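Local coordinates for putative HMP/thiamine permease protein YkoE (Bacillus subtilis, PDB 5EDL) that binds thiamine as the membrane-embedded substrate-binding S component of an energy coupling factor transporter and probably moves it across the membrane, at residues A72-E75 and C76-N80; D167-Y171 and T172-N176. All coordinates share one frame; numbering follows the deposited sequence.

Contact 1. Residues A72-E75 and C76-N80. With VIB (3-(4-amino-2-methyl-pyrimidin-5-ylmethyl)-5-(2-hydroxy-ethyl)-4-methyl-thiazol-3-ium), chain B.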
# COMPACT_ATOMS: atom_id res chain seq x y z
N ALA A 72 -1.60 3.22 -9.75
CA ALA A 72 -0.77 4.30 -10.29
C ALA A 72 -1.17 4.67 -11.72
O ALA A 72 -1.20 5.86 -12.09
CB ALA A 72 0.71 3.92 -10.26
N LEU A 73 -1.46 3.65 -12.52
CA LEU A 73 -1.91 3.85 -13.89
C LEU A 73 -3.17 4.70 -13.89
O LEU A 73 -3.28 5.67 -14.64
CB LEU A 73 -2.18 2.49 -14.59
CG LEU A 73 -3.08 2.50 -15.83
CD1 LEU A 73 -2.46 3.39 -16.93
CD2 LEU A 73 -3.32 1.08 -16.36
N VAL A 74 -4.12 4.33 -13.04
CA VAL A 74 -5.40 5.00 -13.03
C VAL A 74 -5.26 6.42 -12.47
O VAL A 74 -5.91 7.35 -12.95
CB VAL A 74 -6.44 4.20 -12.23
CG1 VAL A 74 -7.72 5.01 -12.06
CG2 VAL A 74 -6.74 2.88 -12.94
N GLU A 75 -4.39 6.58 -11.47
CA GLU A 75 -4.11 7.92 -10.95
C GLU A 75 -3.54 8.82 -12.06
O GLU A 75 -3.91 9.99 -12.17
CB GLU A 75 -3.15 7.86 -9.75
CG GLU A 75 -3.05 9.19 -9.03
CD GLU A 75 -1.87 9.26 -8.07
OE1 GLU A 75 -1.32 8.19 -7.72
OE2 GLU A 75 -1.49 10.38 -7.69
N CYS A 76 -2.64 8.27 -12.86
CA CYS A 76 -2.09 8.98 -14.01
C CYS A 76 -3.21 9.39 -14.97
O CYS A 76 -3.30 10.55 -15.37
CB CYS A 76 -1.06 8.12 -14.75
SG CYS A 76 -0.43 8.86 -16.30
N LEU A 77 -4.06 8.43 -15.33
CA LEU A 77 -5.19 8.67 -16.22
C LEU A 77 -6.12 9.77 -15.72
O LEU A 77 -6.60 10.58 -16.51
CB LEU A 77 -6.01 7.38 -16.43
CG LEU A 77 -5.31 6.19 -17.09
CD1 LEU A 77 -6.29 5.06 -17.36
CD2 LEU A 77 -4.61 6.63 -18.38
N LEU A 78 -6.39 9.76 -14.42
CA LEU A 78 -7.26 10.75 -13.79
C LEU A 78 -6.65 12.15 -13.71
O LEU A 78 -7.32 13.08 -13.30
CB LEU A 78 -7.65 10.30 -12.38
CG LEU A 78 -8.56 9.07 -12.32
CD1 LEU A 78 -8.77 8.61 -10.89
CD2 LEU A 78 -9.89 9.36 -13.01
N GLY A 79 -5.39 12.28 -14.09
CA GLY A 79 -4.79 13.59 -14.23
C GLY A 79 -3.67 13.96 -13.28
O GLY A 79 -3.46 15.15 -13.03
N ASN A 80 -2.95 12.98 -12.75
CA ASN A 80 -1.75 13.28 -11.96
C ASN A 80 -0.87 14.25 -12.73
O ASN A 80 -0.48 13.97 -13.86
CB ASN A 80 -0.98 12.00 -11.63
CG ASN A 80 0.24 12.27 -10.74
OD1 ASN A 80 1.27 12.74 -11.21
ND2 ASN A 80 0.11 11.96 -9.46
CM2 VIB B . 1.02 5.99 -6.77
N4A VIB B . 4.47 8.27 -4.16
CM4 VIB B . 4.88 12.97 -3.09
O1 VIB B . 8.57 11.84 -3.32
C7 VIB B . 8.81 12.54 -4.53
C6 VIB B . 7.63 13.44 -4.79
C2 VIB B . 5.00 10.96 -6.43
S1 VIB B . 6.39 11.69 -6.50
C5 VIB B . 6.47 12.54 -5.21
C4 VIB B . 5.28 12.34 -4.43
N3 VIB B . 4.35 11.34 -5.21
C7A VIB B . 3.03 10.97 -4.69
C4A VIB B . 3.26 8.33 -4.95
N3A VIB B . 2.73 7.22 -5.47
C2A VIB B . 1.59 7.30 -6.21
N1A VIB B . 0.99 8.51 -6.42
C6A VIB B . 1.51 9.65 -5.90
C5A VIB B . 2.66 9.55 -5.16

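Contact 2. Residues D167-Y171 and T172-N176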
# COMPACT_ATOMS: atom_id res chain seq x y z
N ASP A 167 -9.79 -5.43 7.06
CA ASP A 167 -10.59 -6.08 8.09
C ASP A 167 -12.02 -5.56 8.08
O ASP A 167 -12.98 -6.34 8.16
CB ASP A 167 -9.96 -5.88 9.48
CG ASP A 167 -8.70 -6.72 9.69
OD1 ASP A 167 -8.45 -7.63 8.88
OD2 ASP A 167 -7.97 -6.47 10.68
N SER A 168 -12.16 -4.23 7.99
CA SER A 168 -13.48 -3.60 7.92
C SER A 168 -14.28 -4.12 6.74
O SER A 168 -15.46 -4.42 6.88
CB SER A 168 -13.35 -2.07 7.82
OG SER A 168 -12.78 -1.53 9.00
N LEU A 169 -13.64 -4.24 5.58
CA LEU A 169 -14.30 -4.82 4.41
C LEU A 169 -14.69 -6.28 4.66
O LEU A 169 -15.81 -6.68 4.36
CB LEU A 169 -13.39 -4.71 3.18
CG LEU A 169 -13.30 -3.32 2.54
CD1 LEU A 169 -12.10 -3.23 1.59
CD2 LEU A 169 -14.60 -2.97 1.82
N ALA A 170 -13.76 -7.05 5.22
CA ALA A 170 -14.03 -8.46 5.53
C ALA A 170 -15.28 -8.63 6.38
O ALA A 170 -16.05 -9.56 6.16
CB ALA A 170 -12.84 -9.09 6.23
N TYR A 171 -15.48 -7.73 7.33
CA TYR A 171 -16.65 -7.75 8.19
C TYR A 171 -17.97 -7.46 7.45
O TYR A 171 -19.04 -7.74 7.98
CB TYR A 171 -16.48 -6.75 9.35
CG TYR A 171 -15.39 -7.09 10.35
CD1 TYR A 171 -15.25 -8.38 10.86
CD2 TYR A 171 -14.50 -6.12 10.80
CE1 TYR A 171 -14.26 -8.68 11.78
CE2 TYR A 171 -13.50 -6.42 11.71
CZ TYR A 171 -13.38 -7.70 12.20
OH TYR A 171 -12.39 -8.01 13.10
N THR A 172 -17.91 -6.90 6.24
CA THR A 172 -19.15 -6.64 5.49
C THR A 172 -19.65 -7.90 4.80
O THR A 172 -20.81 -7.99 4.40
CB THR A 172 -18.98 -5.51 4.42
OG1 THR A 172 -18.06 -5.93 3.40
CG2 THR A 172 -18.48 -4.22 5.06
N GLY A 173 -18.77 -8.89 4.65
CA GLY A 173 -19.09 -10.12 3.96
C GLY A 173 -18.60 -10.15 2.52
O GLY A 173 -18.63 -11.19 1.86
N VAL A 174 -18.14 -9.01 2.01
CA VAL A 174 -17.88 -8.90 0.58
C VAL A 174 -16.60 -9.63 0.17
O VAL A 174 -16.36 -9.88 -1.02
CB VAL A 174 -17.80 -7.43 0.15
CG1 VAL A 174 -16.46 -6.80 0.58
CG2 VAL A 174 -18.01 -7.30 -1.35
N LEU A 175 -15.77 -9.97 1.15
CA LEU A 175 -14.52 -10.67 0.90
C LEU A 175 -14.61 -12.18 1.15
O LEU A 175 -13.59 -12.83 1.31
CB LEU A 175 -13.40 -10.08 1.76
CG LEU A 175 -13.16 -8.57 1.61
CD1 LEU A 175 -11.85 -8.16 2.26
CD2 LEU A 175 -13.18 -8.18 0.15
N ASN A 176 -15.83 -12.72 1.19
CA ASN A 176 -16.01 -14.12 1.55
C ASN A 176 -15.38 -15.08 0.55
O ASN A 176 -15.06 -16.21 0.90
CB ASN A 176 -17.49 -14.45 1.72
CG ASN A 176 -17.97 -14.22 3.13
OD1 ASN A 176 -17.23 -13.69 3.96
ND2 ASN A 176 -19.21 -14.60 3.42
O HOH W 1 -15.88 -10.89 3.78

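Contact 1. Residues A72-E75 and C76-N80
Val74 overlaps Leu78 one turn further along helix 63-77, the two side chains running the same way, with Val74 CG1 3.9 Å from Leu78 CD1. Beside them Leu73 CD1 meets the branch carbon of Leu77, CG, at 4.0 Å, the two leucines crossing at a slant. Val74 and Leu78 also lean on helix 4-35, at Ala18 and Leu22.

Among the side chains, Glu75 carries the polar contact. With CG anti to the backbone N (chi1 -169°) and the chain extended beyond it, the carboxylate reaches the thiamine pyrimidine, where OE1 comes 2.7 Å from VIB N1A. The second oxygen faces the end of the helix: Asn80 ND2 donates to Glu75 OE2 over 2.9 Å, approaching from above the carboxylate plane, while the acceptor lies close to the plane of the amide. The two planes stand 72° apart. Thr25 OG1 bonds the same OE2, and Ser82 OG bonds Asn80 OD1, so both groups are restrained in their rotation.

At Gly79 the backbone leaves helical geometry with positive phi, and Asn80 follows directly. Gly79 N donates to Cys76 O at 3.0 Å, and Asn80 N to Glu75 O at 3.2 Å. This pair of bonds is the signature of a Schellman motif, here closing helix 63-77 and setting a second-shell asparagine behind the glutamate of the thiamine pocket.

Contact 2. Residues D167-Y171 and T172-N176
Thr172 bonds twice to the carbonyl of Leu169, and polar contacts of this kind turn the chain at the end of helix 140-170. Its hydroxyl, OG1, donates to Leu169 O at 2.6 Å, in the carbonyl plane and on a lone pair; its backbone N comes to the same oxygen at 2.8 Å from above that plane. With chi1 at 65°, OG1 sits between the backbone N and the carbonyl carbon of its own residue, where it can fold back onto the helix and also accept a weak bond from Val174 N. The threonine methyl, CG2, lies 3.5 Å from Ser168 O. Gly173 N then binds Ala170 O at 3.2 Å, closing a type I turn, and the positive phi of the glycine takes the chain out of helical geometry.

A water extends the polar network. It donates to Ala170 O at 2.7 Å and to Asn176 OD1, and accepts a weak bond from Leu175 N, tying the carbonyl of Ala170 to the second type I turn, Gly173 to Asn176.

The apolar contacts centre on Leu175, whose CB points back at the helix. One methyl, CD1, lies 3.9 Å from Leu169 CB and 4.2 Å from Ala170 CB, close to the backbone N of Ala170. Replacing Leu175 by an alanine would remove CD1 and is likely to open a gap beside Leu169 CB and Ala170 CB, with the contact to Leu180 weakened too.

Leu175 and Ala170 both touch Leu180, and Tyr171 reaches Leu184 and Arg188, so this turn joins the end of helix 140-170 to helix 179-192.

Overall arrangement
Both contacts are local and partly buried, and in each a glycine with positive phi is the first residue after a helix to leave helical geometry, yet they hold different elements: contact 1 lies at the end region of helix 63-77, whereas contact 2 lies at that of helix 140-170 and leads toward helix 179-192. Their centres are 27 Å apart, with about 17 Å between nearest atoms. Contact 1 presents a buried carboxylate to the thiamine pocket, with a buried amide bonded behind it, while its leucines are exposed, Leu78 touching helix 4-35. Contact 2 includes no residue of that pocket; it relies on a threonine hydroxyl, a bridging water and one buried leucine.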